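Local coordinates for conserved hypothetical protein (Pseudomonas aeruginosa PAO1, PDB 1TE5) that is of unknown function but probably acts as a class II glutamine amidotransferase, hydrolysing glutamine to release ammonia for transfer to an acceptor that is not established, at residues V46-D51 against T91-R96; T73-I78 against T104-G109; G168-L173 against F181-S186; S186-I191 against T222-E227. All blocks are in the same frame, centred on the assembly; numbering follows the deposited sequence.

Interaction 1: V46-D51 against T91-R96; sequences VRLFQD and THPFIR
I95, whose CD1 meets both V46 and L48, has its backbone O bonded by NE of R96 at 3.2 Å; R96 folds back to make this bond, and the donor stands above the carbonyl plane. The faces that meet across the contact are mostly apolar, and their hub is the end of I95. With CG1 beside the backbone N (chi1 -52°) and the chain fully extended at chi2, CD1 is driven across into the side chains of V46-D51. It meets CG2 of V46 at 3.9 Å, the two residues reaching tip to tip. It also lies 3.8 Å from CD2 of L48, but there the side chains slide past one another in opposite directions. L48 likewise slides past the ring of P93, which follows a cis peptide bond, its CD1 lying beside CG (3.7 Å) and CD. Farther along, CB of Q50 passes alongside CG2 of T91 at 3.9 Å. The carboxylate of D51 turns elsewhere, to S58 and to R47 of the second subunit. The two segments run nearly antiparallel, yet no strand pairing joins them; the clear contacts are between apolar side chains. V46-D51 is in the outermost strand of the seven-strand sheet, paired with strand 35-42, whereas strand 94-98 is an outermost strand of the six-strand sheet, with strand 101-108 beside it and helix 128-143 against F94 and R96.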
loop_
_atom_site.group_PDB
_atom_site.type_symbol
_atom_site.label_atom_id
_atom_site.label_comp_id
_atom_site.label_asym_id
_atom_site.label_seq_id
_atom_site.Cartn_x
_atom_site.Cartn_y
_atom_site.Cartn_z
ATOM N N VAL A 46 -5.703 -4.278 -2.603
ATOM C CA VAL A 46 -5.162 -4.564 -1.276
ATOM C C VAL A 46 -4.915 -3.292 -0.469
ATOM O O VAL A 46 -4.515 -2.259 -1.016
ATOM C CB VAL A 46 -3.838 -5.384 -1.374
ATOM C CG1 VAL A 46 -2.829 -4.666 -2.226
ATOM C CG2 VAL A 46 -3.249 -5.619 -0.004
ATOM N N ARG A 47 -5.222 -3.346 0.822
ATOM C CA ARG A 47 -4.992 -2.214 1.715
ATOM C C ARG A 47 -3.852 -2.573 2.661
ATOM O O ARG A 47 -3.791 -3.683 3.171
ATOM C CB ARG A 47 -6.246 -1.881 2.519
ATOM C CG ARG A 47 -7.404 -1.391 1.684
ATOM C CD ARG A 47 -8.495 -0.845 2.566
ATOM N NE ARG A 47 -9.693 -0.475 1.820
ATOM C CZ ARG A 47 -9.929 0.731 1.312
ATOM N NH1 ARG A 47 -11.054 0.959 0.655
ATOM N NH2 ARG A 47 -9.038 1.708 1.459
ATOM N N LEU A 48 -2.948 -1.633 2.893
ATOM C CA LEU A 48 -1.815 -1.883 3.768
ATOM C C LEU A 48 -1.617 -0.780 4.807
ATOM O O LEU A 48 -1.518 0.405 4.469
ATOM C CB LEU A 48 -0.536 -2.038 2.939
ATOM C CG LEU A 48 0.778 -2.274 3.693
ATOM C CD1 LEU A 48 0.755 -3.619 4.419
ATOM C CD2 LEU A 48 1.931 -2.206 2.714
ATOM N N PHE A 49 -1.570 -1.187 6.070
ATOM C CA PHE A 49 -1.357 -0.276 7.185
ATOM C C PHE A 49 -0.199 -0.902 7.943
ATOM O O PHE A 49 -0.283 -2.059 8.361
ATOM C CB PHE A 49 -2.581 -0.225 8.100
ATOM C CG PHE A 49 -3.867 0.128 7.401
ATOM C CD1 PHE A 49 -4.710 -0.871 6.912
ATOM C CD2 PHE A 49 -4.250 1.461 7.244
ATOM C CE1 PHE A 49 -5.911 -0.550 6.279
ATOM C CE2 PHE A 49 -5.454 1.791 6.610
ATOM C CZ PHE A 49 -6.283 0.776 6.128
ATOM N N GLN A 50 0.895 -0.165 8.092
ATOM C CA GLN A 50 2.063 -0.684 8.800
ATOM C C GLN A 50 2.849 0.434 9.470
ATOM O O GLN A 50 2.743 1.598 9.091
ATOM C CB GLN A 50 2.970 -1.450 7.840
ATOM C CG GLN A 50 3.730 -0.572 6.888
ATOM C CD GLN A 50 4.221 -1.307 5.671
ATOM O OE1 GLN A 50 4.711 -2.427 5.765
ATOM N NE2 GLN A 50 4.083 -0.676 4.508
ATOM N N ASP A 51 3.705 0.067 10.410
ATOM C CA ASP A 51 4.470 1.053 11.152
ATOM C C ASP A 51 5.631 0.383 11.857
ATOM O O ASP A 51 5.466 -0.668 12.460
ATOM C CB ASP A 51 3.556 1.685 12.205
ATOM C CG ASP A 51 3.926 3.121 12.530
ATOM O OD1 ASP A 51 3.710 3.523 13.691
ATOM O OD2 ASP A 51 4.388 3.862 11.634
ATOM N N THR A 91 9.496 -2.915 7.413
ATOM C CA THR A 91 8.315 -3.355 8.149
ATOM C C THR A 91 7.424 -4.267 7.270
ATOM O O THR A 91 7.211 -3.976 6.097
ATOM C CB THR A 91 7.526 -2.115 8.629
ATOM O OG1 THR A 91 8.398 -1.264 9.392
ATOM C CG2 THR A 91 6.353 -2.512 9.486
ATOM N N HIS A 92 7.000 -5.395 7.846
ATOM C CA HIS A 92 6.145 -6.384 7.189
ATOM C C HIS A 92 4.696 -5.950 7.324
ATOM O O HIS A 92 4.347 -5.228 8.251
ATOM C CB HIS A 92 6.232 -7.748 7.893
ATOM C CG HIS A 92 7.594 -8.362 7.914
ATOM N ND1 HIS A 92 8.740 -7.646 8.194
ATOM C CD2 HIS A 92 7.983 -9.645 7.751
ATOM C CE1 HIS A 92 9.775 -8.466 8.207
ATOM N NE2 HIS A 92 9.341 -9.685 7.940
ATOM N N PRO A 93 3.819 -6.431 6.432
ATOM C CA PRO A 93 4.122 -7.338 5.317
ATOM C C PRO A 93 4.578 -6.577 4.055
ATOM O O PRO A 93 4.539 -5.353 4.031
ATOM C CB PRO A 93 2.794 -8.063 5.107
ATOM C CG PRO A 93 1.788 -7.041 5.488
ATOM C CD PRO A 93 2.373 -6.428 6.725
ATOM N N PHE A 94 5.011 -7.314 3.030
ATOM C CA PHE A 94 5.477 -6.714 1.781
ATOM C C PHE A 94 4.543 -7.062 0.618
ATOM O O PHE A 94 3.978 -8.157 0.569
ATOM C CB PHE A 94 6.909 -7.165 1.471
ATOM C CG PHE A 94 7.889 -6.843 2.559
ATOM C CD1 PHE A 94 8.344 -7.833 3.420
ATOM C CD2 PHE A 94 8.349 -5.541 2.736
ATOM C CE1 PHE A 94 9.248 -7.523 4.441
ATOM C CE2 PHE A 94 9.249 -5.221 3.749
ATOM C CZ PHE A 94 9.698 -6.212 4.600
ATOM N N ILE A 95 4.382 -6.120 -0.309
ATOM C CA ILE A 95 3.510 -6.310 -1.468
ATOM C C ILE A 95 4.264 -6.148 -2.785
ATOM O O ILE A 95 5.182 -5.334 -2.895
ATOM C CB ILE A 95 2.336 -5.300 -1.459
ATOM C CG1 ILE A 95 1.610 -5.336 -0.114
ATOM C CG2 ILE A 95 1.358 -5.594 -2.602
ATOM C CD1 ILE A 95 0.454 -4.387 -0.043
ATOM N N ARG A 96 3.856 -6.924 -3.786
ATOM C CA ARG A 96 4.450 -6.874 -5.118
ATOM C C ARG A 96 3.526 -7.592 -6.089
ATOM O O ARG A 96 3.004 -8.662 -5.768
ATOM C CB ARG A 96 5.842 -7.510 -5.117
ATOM C CG ARG A 96 6.874 -6.664 -5.841
ATOM C CD ARG A 96 8.246 -6.697 -5.176
ATOM N NE ARG A 96 8.126 -6.082 -3.862
ATOM C CZ ARG A 96 9.118 -5.479 -3.217
ATOM N NH1 ARG A 96 8.899 -4.965 -2.022
ATOM N NH2 ARG A 96 10.326 -5.378 -3.761
#

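Interaction 2: T73-I78 against T104-G109; sequences TVIGHI and TFAHNG
I75 and T104 slide past each other in opposite directions, while H77 and N108 cross at about a right angle; next to the first pair, CB of A106 meets CG2 of I75. I75 presents its branched side to the other strand. CB stands 3.6 Å from CG2 of T104, CG2 is 3.6 Å from CB of A106, and CD1 continues to 3.7 Å from the backbone O of T104. T104 takes part through its methyl: chi1 of -67° sets CG2 trans to the backbone N and facing I75, and leaves OG1 to bond with the hydroxyl of Y41. The strands, 73-78 and 104-108, pass 6.9 Å apart at their closest with their directions 35° apart, too far for shared backbone bonds. They belong to the two facing antiparallel sheets at the heart of the Ntn-hydrolase sandwich, and the contact lies close to the centre of the chain. H107, N108 and G109 match the His-Asn-Gly sequence of class II amidotransferases, in whose relatives the Asn and Gly supply the oxyanion hole, so the polar end of the contact probably borders the active site. There the H77 ring swings across the gap, its CG trans to the backbone N, until NE2 comes 3.1 Å from O of H107, which sits at the ring edge near its plane. CE1 lies 4.0 Å from ND2 of N108, with ring and amide planes 78° apart. The other ring nitrogen, ND1, makes a weak bond back to O of I78.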
loop_
_atom_site.group_PDB
_atom_site.type_symbol
_atom_site.label_atom_id
_atom_site.label_comp_id
_atom_site.label_asym_id
_atom_site.label_seq_id
_atom_site.Cartn_x
_atom_site.Cartn_y
_atom_site.Cartn_z
ATOM N N THR A 73 -9.314 -12.172 2.847
ATOM C CA THR A 73 -7.896 -12.482 3.016
ATOM C C THR A 73 -7.146 -11.396 3.790
ATOM O O THR A 73 -7.055 -10.242 3.355
ATOM C CB THR A 73 -7.196 -12.683 1.647
ATOM O OG1 THR A 73 -7.973 -13.581 0.842
ATOM C CG2 THR A 73 -5.796 -13.257 1.831
ATOM N N VAL A 74 -6.569 -11.795 4.915
ATOM C CA VAL A 74 -5.823 -10.885 5.767
ATOM C C VAL A 74 -4.481 -11.485 6.133
ATOM O O VAL A 74 -4.407 -12.644 6.514
ATOM C CB VAL A 74 -6.595 -10.616 7.072
ATOM C CG1 VAL A 74 -5.762 -9.744 8.015
ATOM C CG2 VAL A 74 -7.933 -9.968 6.766
ATOM N N ILE A 75 -3.420 -10.713 5.943
ATOM C CA ILE A 75 -2.072 -11.137 6.292
ATOM C C ILE A 75 -1.473 -10.013 7.128
ATOM O O ILE A 75 -1.495 -8.851 6.723
ATOM C CB ILE A 75 -1.160 -11.385 5.051
ATOM C CG1 ILE A 75 -1.494 -12.718 4.387
ATOM C CG2 ILE A 75 0.307 -11.411 5.462
ATOM C CD1 ILE A 75 -0.498 -13.123 3.332
ATOM N N GLY A 76 -0.915 -10.366 8.278
ATOM C CA GLY A 76 -0.322 -9.363 9.138
ATOM C C GLY A 76 0.833 -9.901 9.952
ATOM O O GLY A 76 1.021 -11.124 10.068
ATOM N N HIS A 77 1.636 -8.986 10.483
ATOM C CA HIS A 77 2.784 -9.344 11.306
ATOM C C HIS A 77 2.888 -8.311 12.420
ATOM O O HIS A 77 3.194 -7.145 12.180
ATOM C CB HIS A 77 4.070 -9.302 10.502
ATOM C CG HIS A 77 5.267 -9.953 11.131
ATOM N ND1 HIS A 77 5.349 -10.195 12.486
ATOM C CD2 HIS A 77 6.426 -10.406 10.597
ATOM C CE1 HIS A 77 6.507 -10.772 12.758
ATOM N NE2 HIS A 77 7.179 -10.911 11.630
ATOM N N ILE A 78 2.603 -8.745 13.641
ATOM C CA ILE A 78 2.642 -7.862 14.805
ATOM C C ILE A 78 3.911 -8.114 15.620
ATOM O O ILE A 78 4.480 -9.209 15.579
ATOM C CB ILE A 78 1.393 -8.097 15.692
ATOM C CG1 ILE A 78 0.125 -8.099 14.832
ATOM C CG2 ILE A 78 1.290 -7.031 16.780
ATOM C CD1 ILE A 78 -0.106 -6.837 14.036
ATOM N N THR A 104 1.096 -10.680 -1.263
ATOM C CA THR A 104 1.389 -10.201 0.087
ATOM C C THR A 104 2.243 -11.253 0.805
ATOM O O THR A 104 1.979 -12.450 0.700
ATOM C CB THR A 104 0.075 -9.904 0.865
ATOM O OG1 THR A 104 -0.603 -8.785 0.270
ATOM C CG2 THR A 104 0.374 -9.558 2.309
ATOM N N PHE A 105 3.279 -10.811 1.510
ATOM C CA PHE A 105 4.192 -11.715 2.199
ATOM C C PHE A 105 4.538 -11.276 3.628
ATOM O O PHE A 105 4.830 -10.109 3.888
ATOM C CB PHE A 105 5.464 -11.814 1.355
ATOM C CG PHE A 105 6.543 -12.696 1.929
ATOM C CD1 PHE A 105 6.621 -14.037 1.589
ATOM C CD2 PHE A 105 7.546 -12.157 2.732
ATOM C CE1 PHE A 105 7.684 -14.827 2.034
ATOM C CE2 PHE A 105 8.610 -12.944 3.183
ATOM C CZ PHE A 105 8.676 -14.278 2.830
ATOM N N ALA A 106 4.498 -12.223 4.555
ATOM C CA ALA A 106 4.845 -11.952 5.939
ATOM C C ALA A 106 5.717 -13.108 6.414
ATOM O O ALA A 106 5.363 -14.274 6.234
ATOM C CB ALA A 106 3.597 -11.830 6.788
ATOM N N HIS A 107 6.866 -12.777 6.996
ATOM C CA HIS A 107 7.807 -13.782 7.475
ATOM C C HIS A 107 8.243 -13.565 8.929
ATOM O O HIS A 107 8.560 -12.447 9.346
ATOM C CB HIS A 107 9.018 -13.752 6.549
ATOM C CG HIS A 107 10.230 -14.410 7.142
ATOM N ND1 HIS A 107 11.492 -13.857 7.084
ATOM C CD2 HIS A 107 10.366 -15.579 7.813
ATOM C CE1 HIS A 107 12.352 -14.659 7.684
ATOM N NE2 HIS A 107 11.694 -15.710 8.138
ATOM N N ASN A 108 8.217 -14.644 9.697
ATOM C CA ASN A 108 8.632 -14.617 11.089
ATOM C C ASN A 108 9.809 -15.567 11.216
ATOM O O ASN A 108 9.716 -16.730 10.828
ATOM C CB ASN A 108 7.501 -15.086 12.000
ATOM C CG ASN A 108 7.943 -15.236 13.443
ATOM O OD1 ASN A 108 7.947 -16.336 13.999
ATOM N ND2 ASN A 108 8.339 -14.123 14.053
ATOM N N GLY A 109 10.929 -15.063 11.719
ATOM C CA GLY A 109 12.101 -15.905 11.869
ATOM C C GLY A 109 13.346 -15.208 11.367
ATOM O O GLY A 109 13.279 -14.069 10.906
#

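Interaction 3: G168-L173 against F181-S186; sequences GVFNAL and FTFCSS
OD1 of N171 takes two backbone N-H groups at once, from S185 and S186, and both bonds are short and nearly straight. S185 N lies 2.8 Å from N171 OD1 with an angle of 169° at the hydrogen, approaching from above the carbonyl plane; S186 N, also 2.8 Å from that oxygen, is tilted only 18° from the plane. N171 can do this because chi1 of -60° places CG beside its own backbone N, aiming the amide across at the chain beyond F183. The other half of the amide is used too, since ND2 bonds to O of N108, so both polar atoms have partners and the group is fixed in its rotation. ND2 also lies close to CB of S186, at 3.2 Å. Regular pairing takes over farther along: A172 and F183 form an antiparallel hydrogen-bonded pair, A172 N to F183 O at 3.0 Å and F183 N to A172 O at 3.1 Å. The oxygen of F183 additionally receives the CA-H of N171. F170 O has no polar partner; instead the edge of the F183 ring comes to it in plane, with CD2 3.1 Å away. The F170 and F183 side chains themselves cross at about a right angle, under helix 150-165. Past the pair, CD2 of L173 meets CG2 of T182 at 3.9 Å. The arrangement is a beta hairpin, strands 171-175 and 180-183, in the six-strand sheet of the Ntn-hydrolase fold, with an asparagine side chain fastening the S185-S186 segment that follows the second strand.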
loop_
_atom_site.group_PDB
_atom_site.type_symbol
_atom_site.label_atom_id
_atom_site.label_comp_id
_atom_site.label_asym_id
_atom_site.label_seq_id
_atom_site.Cartn_x
_atom_site.Cartn_y
_atom_site.Cartn_z
ATOM N N GLY A 168 17.681 -21.122 8.380
ATOM C CA GLY A 168 17.112 -20.492 9.559
ATOM C C GLY A 168 15.622 -20.737 9.717
ATOM O O GLY A 168 15.068 -21.634 9.081
ATOM N N VAL A 169 14.981 -19.977 10.606
ATOM C CA VAL A 169 13.544 -20.100 10.842
ATOM C C VAL A 169 12.780 -19.408 9.720
ATOM O O VAL A 169 13.015 -18.227 9.440
ATOM C CB VAL A 169 13.121 -19.437 12.182
ATOM C CG1 VAL A 169 11.599 -19.513 12.356
ATOM C CG2 VAL A 169 13.828 -20.103 13.356
ATOM N N PHE A 170 11.863 -20.130 9.085
ATOM C CA PHE A 170 11.082 -19.538 8.015
ATOM C C PHE A 170 9.589 -19.824 8.086
ATOM O O PHE A 170 9.082 -20.710 7.404
ATOM C CB PHE A 170 11.633 -19.933 6.644
ATOM C CG PHE A 170 11.094 -19.090 5.515
ATOM C CD1 PHE A 170 11.518 -17.775 5.349
ATOM C CD2 PHE A 170 10.153 -19.604 4.627
ATOM C CE1 PHE A 170 11.013 -16.986 4.321
ATOM C CE2 PHE A 170 9.643 -18.826 3.600
ATOM C CZ PHE A 170 10.072 -17.514 3.445
ATOM N N ASN A 171 8.897 -19.092 8.948
ATOM C CA ASN A 171 7.456 -19.225 9.077
ATOM C C ASN A 171 6.974 -18.117 8.151
ATOM O O ASN A 171 7.454 -16.982 8.249
ATOM C CB ASN A 171 7.020 -18.955 10.517
ATOM C CG ASN A 171 7.661 -19.909 11.504
ATOM O OD1 ASN A 171 7.371 -21.101 11.504
ATOM N ND2 ASN A 171 8.554 -19.390 12.340
ATOM N N ALA A 172 6.077 -18.435 7.223
ATOM C CA ALA A 172 5.615 -17.419 6.286
ATOM C C ALA A 172 4.166 -17.526 5.865
ATOM O O ALA A 172 3.542 -18.579 5.983
ATOM C CB ALA A 172 6.511 -17.418 5.056
ATOM N N LEU A 173 3.626 -16.396 5.426
ATOM C CA LEU A 173 2.259 -16.309 4.934
ATOM C C LEU A 173 2.364 -15.587 3.594
ATOM O O LEU A 173 3.008 -14.536 3.492
ATOM C CB LEU A 173 1.372 -15.498 5.882
ATOM C CG LEU A 173 1.264 -15.905 7.351
ATOM C CD1 LEU A 173 0.341 -14.929 8.051
ATOM C CD2 LEU A 173 0.764 -17.339 7.482
ATOM N N PHE A 181 -1.275 -19.029 1.258
ATOM C CA PHE A 181 -0.281 -20.064 1.471
ATOM C C PHE A 181 0.352 -19.893 2.848
ATOM O O PHE A 181 0.760 -18.802 3.233
ATOM C CB PHE A 181 0.785 -19.991 0.382
ATOM C CG PHE A 181 1.866 -21.025 0.510
ATOM C CD1 PHE A 181 3.166 -20.652 0.827
ATOM C CD2 PHE A 181 1.593 -22.366 0.283
ATOM C CE1 PHE A 181 4.178 -21.594 0.915
ATOM C CE2 PHE A 181 2.605 -23.321 0.369
ATOM C CZ PHE A 181 3.898 -22.931 0.686
ATOM N N THR A 182 0.447 -20.988 3.616
ATOM C CA THR A 182 1.138 -20.930 4.921
ATOM C C THR A 182 2.271 -21.957 4.898
ATOM O O THR A 182 2.225 -22.983 4.208
ATOM C CB THR A 182 0.278 -21.253 6.176
ATOM O OG1 THR A 182 0.016 -22.658 6.259
ATOM C CG2 THR A 182 -1.004 -20.524 6.113
ATOM N N PHE A 183 3.300 -21.651 5.637
ATOM C CA PHE A 183 4.480 -22.503 5.775
ATOM C C PHE A 183 4.994 -22.390 7.200
ATOM O O PHE A 183 5.235 -21.289 7.695
ATOM C CB PHE A 183 5.593 -22.122 4.793
ATOM C CG PHE A 183 6.756 -23.088 4.792
ATOM C CD1 PHE A 183 6.711 -24.245 4.024
ATOM C CD2 PHE A 183 7.884 -22.854 5.578
ATOM C CE1 PHE A 183 7.765 -25.150 4.041
ATOM C CE2 PHE A 183 8.939 -23.752 5.599
ATOM C CZ PHE A 183 8.879 -24.901 4.830
ATOM N N CYS A 184 5.168 -23.532 7.853
ATOM C CA CYS A 184 5.649 -23.564 9.224
ATOM C C CYS A 184 7.042 -24.163 9.332
ATOM O O CYS A 184 7.346 -25.178 8.706
ATOM C CB CYS A 184 4.677 -24.359 10.082
ATOM S SG CYS A 184 5.296 -24.760 11.710
ATOM N N SER A 185 7.893 -23.511 10.113
ATOM C CA SER A 185 9.262 -23.970 10.326
ATOM C C SER A 185 9.474 -24.134 11.829
ATOM O O SER A 185 10.041 -25.128 12.294
ATOM C CB SER A 185 10.254 -22.941 9.779
ATOM O OG SER A 185 11.134 -23.522 8.834
ATOM N N SER A 186 9.007 -23.135 12.573
ATOM C CA SER A 186 9.111 -23.085 14.022
ATOM C C SER A 186 7.751 -23.450 14.600
ATOM O O SER A 186 7.531 -24.576 15.044
ATOM C CB SER A 186 9.505 -21.666 14.448
ATOM O OG SER A 186 9.697 -21.570 15.849
#

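Interaction 4: S186-I191 against T222-E227; sequences SKLAYI and TVIATE
K187 lies across T226 at about a right angle, and its atoms can be followed outward from CB. CB is 3.8 Å from the backbone O of T226; CG, set between the backbone N and the carbonyl carbon by chi1 of 46°, reaches CG2 of T226; CD rests on the same methyl at 3.8 Å. The chain then bends at chi3 and chi4, which turns CE towards OE2 of E227. NZ ends 4.3 Å from that oxygen, beyond salt-bridge distance, so any attraction is loose. Farther along the chain, strands 188-191 and 222-225 run antiparallel. A189 pairs with A225 and I191 with V223, each through two backbone hydrogen bonds, the shortest from A189 N to A225 O at 2.8 Å. Between them stands the non-hydrogen-bonded pair of Y190 and I224, where CB of Y190 packs 4.0 Å from CG1 of I224 while the tyrosine ring leads off to meet W246 edge to face. L188 crosses I224 and lays its CD1 3.3 Å from O of A225. Where the strand pairing stops, a water takes over: it donates to K187 O and accepts from OG1 of T226 at 2.7 Å, and that hydroxyl also bonds to the N of L4 in the next strand. These strands lie in the seven-strand sheet, between strands 4-9 and 236-238. The chemistry therefore implies a grip carried by backbone bonds and buried aliphatic contacts, with the charged rim adding at most a weak electrostatic pull.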
loop_
_atom_site.group_PDB
_atom_site.type_symbol
_atom_site.label_atom_id
_atom_site.label_comp_id
_atom_site.label_asym_id
_atom_site.label_seq_id
_atom_site.Cartn_x
_atom_site.Cartn_y
_atom_site.Cartn_z
ATOM N N SER A 186 9.007 -23.135 12.573
ATOM C CA SER A 186 9.111 -23.085 14.022
ATOM C C SER A 186 7.751 -23.450 14.600
ATOM O O SER A 186 7.531 -24.576 15.044
ATOM C CB SER A 186 9.505 -21.666 14.448
ATOM O OG SER A 186 9.697 -21.570 15.849
ATOM N N LYS A 187 6.840 -22.487 14.586
ATOM C CA LYS A 187 5.499 -22.704 15.086
ATOM C C LYS A 187 4.496 -21.841 14.351
ATOM O O LYS A 187 4.781 -20.702 13.976
ATOM C CB LYS A 187 5.414 -22.443 16.590
ATOM C CG LYS A 187 6.095 -21.169 17.068
ATOM C CD LYS A 187 5.607 -20.721 18.450
ATOM C CE LYS A 187 5.699 -21.814 19.517
ATOM N NZ LYS A 187 4.602 -22.831 19.446
ATOM N N LEU A 188 3.317 -22.411 14.147
ATOM C CA LEU A 188 2.213 -21.755 13.463
ATOM C C LEU A 188 0.990 -22.590 13.827
ATOM O O LEU A 188 1.110 -23.777 14.104
ATOM C CB LEU A 188 2.449 -21.781 11.951
ATOM C CG LEU A 188 1.580 -20.870 11.094
ATOM C CD1 LEU A 188 1.880 -19.413 11.430
ATOM C CD2 LEU A 188 1.851 -21.157 9.630
ATOM N N ALA A 189 -0.179 -21.976 13.854
ATOM C CA ALA A 189 -1.388 -22.700 14.205
ATOM C C ALA A 189 -2.592 -22.101 13.492
ATOM O O ALA A 189 -2.501 -21.014 12.911
ATOM C CB ALA A 189 -1.590 -22.647 15.718
ATOM N N TYR A 190 -3.727 -22.792 13.549
ATOM C CA TYR A 190 -4.938 -22.294 12.909
ATOM C C TYR A 190 -6.210 -22.859 13.520
ATOM O O TYR A 190 -6.170 -23.799 14.310
ATOM C CB TYR A 190 -4.908 -22.596 11.402
ATOM C CG TYR A 190 -4.891 -24.075 11.047
ATOM C CD1 TYR A 190 -6.084 -24.799 10.928
ATOM C CD2 TYR A 190 -3.686 -24.744 10.812
ATOM C CE1 TYR A 190 -6.077 -26.154 10.583
ATOM C CE2 TYR A 190 -3.671 -26.101 10.463
ATOM C CZ TYR A 190 -4.870 -26.797 10.350
ATOM O OH TYR A 190 -4.854 -28.132 9.996
ATOM N N ILE A 191 -7.335 -22.245 13.182
ATOM C CA ILE A 191 -8.632 -22.711 13.645
ATOM C C ILE A 191 -9.723 -22.291 12.665
ATOM O O ILE A 191 -9.868 -21.107 12.353
ATOM C CB ILE A 191 -8.977 -22.221 15.075
ATOM C CG1 ILE A 191 -10.299 -22.851 15.528
ATOM C CG2 ILE A 191 -9.081 -20.696 15.123
ATOM C CD1 ILE A 191 -10.638 -22.586 16.966
ATOM N N THR A 222 -11.232 -19.021 8.636
ATOM C CA THR A 222 -10.051 -19.596 9.258
ATOM C C THR A 222 -9.056 -18.541 9.680
ATOM O O THR A 222 -8.746 -17.624 8.926
ATOM C CB THR A 222 -9.348 -20.556 8.305
ATOM O OG1 THR A 222 -10.189 -21.689 8.091
ATOM C CG2 THR A 222 -8.001 -21.016 8.873
ATOM N N VAL A 223 -8.572 -18.666 10.909
ATOM C CA VAL A 223 -7.591 -17.742 11.447
ATOM C C VAL A 223 -6.291 -18.512 11.613
ATOM O O VAL A 223 -6.305 -19.682 12.005
ATOM C CB VAL A 223 -8.043 -17.179 12.813
ATOM C CG1 VAL A 223 -7.033 -16.143 13.318
ATOM C CG2 VAL A 223 -9.440 -16.569 12.691
ATOM N N ILE A 224 -5.181 -17.880 11.246
ATOM C CA ILE A 224 -3.854 -18.486 11.355
ATOM C C ILE A 224 -2.993 -17.531 12.193
ATOM O O ILE A 224 -3.004 -16.323 11.969
ATOM C CB ILE A 224 -3.222 -18.678 9.958
ATOM C CG1 ILE A 224 -4.188 -19.448 9.054
ATOM C CG2 ILE A 224 -1.915 -19.436 10.073
ATOM C CD1 ILE A 224 -4.043 -19.109 7.613
ATOM N N ALA A 225 -2.302 -18.064 13.195
ATOM C CA ALA A 225 -1.455 -17.252 14.056
ATOM C C ALA A 225 -0.201 -18.029 14.382
ATOM O O ALA A 225 -0.114 -19.212 14.061
ATOM C CB ALA A 225 -2.191 -16.892 15.327
ATOM N N THR A 226 0.788 -17.359 14.970
ATOM C CA THR A 226 2.037 -18.023 15.344
ATOM C C THR A 226 1.715 -19.070 16.407
ATOM O O THR A 226 2.373 -20.109 16.498
ATOM C CB THR A 226 3.089 -17.014 15.870
ATOM O OG1 THR A 226 3.666 -16.300 14.768
ATOM C CG2 THR A 226 4.194 -17.721 16.640
ATOM N N GLU A 227 0.692 -18.783 17.208
ATOM C CA GLU A 227 0.227 -19.690 18.250
ATOM C C GLU A 227 -1.181 -19.282 18.654
ATOM O O GLU A 227 -1.554 -18.117 18.521
ATOM C CB GLU A 227 1.165 -19.680 19.458
ATOM C CG GLU A 227 1.252 -18.357 20.191
ATOM C CD GLU A 227 2.349 -18.340 21.245
ATOM O OE1 GLU A 227 2.635 -17.241 21.769
ATOM O OE2 GLU A 227 2.931 -19.412 21.546
HETATM O O HOH W 1 5.394 -17.861 13.347
HETATM O O HOH W 2 1.684 -23.053 17.212
#

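Interactions 1 and 2 both face the seven-strand sheet against the six-strand one and rely on side chains without clear hydrogen bonds across, whereas interactions 3 and 4 are backbone-bonded strand pairs, one within each sheet. Interaction 2 is the most central, about 2 Å from the middle of the chain; the others lie about 10 Å out, with interaction 1 at the subunit interface and interactions 3 and 4 across the centre from it. Strand 101-108 joins interactions 1, 2 and 3: F105 N bonds to F94 O of interaction 1, and N108 N to N171 O of interaction 3. Interactions 3 and 4 share S186, an exposed residue where the chain passes from one sheet to the other.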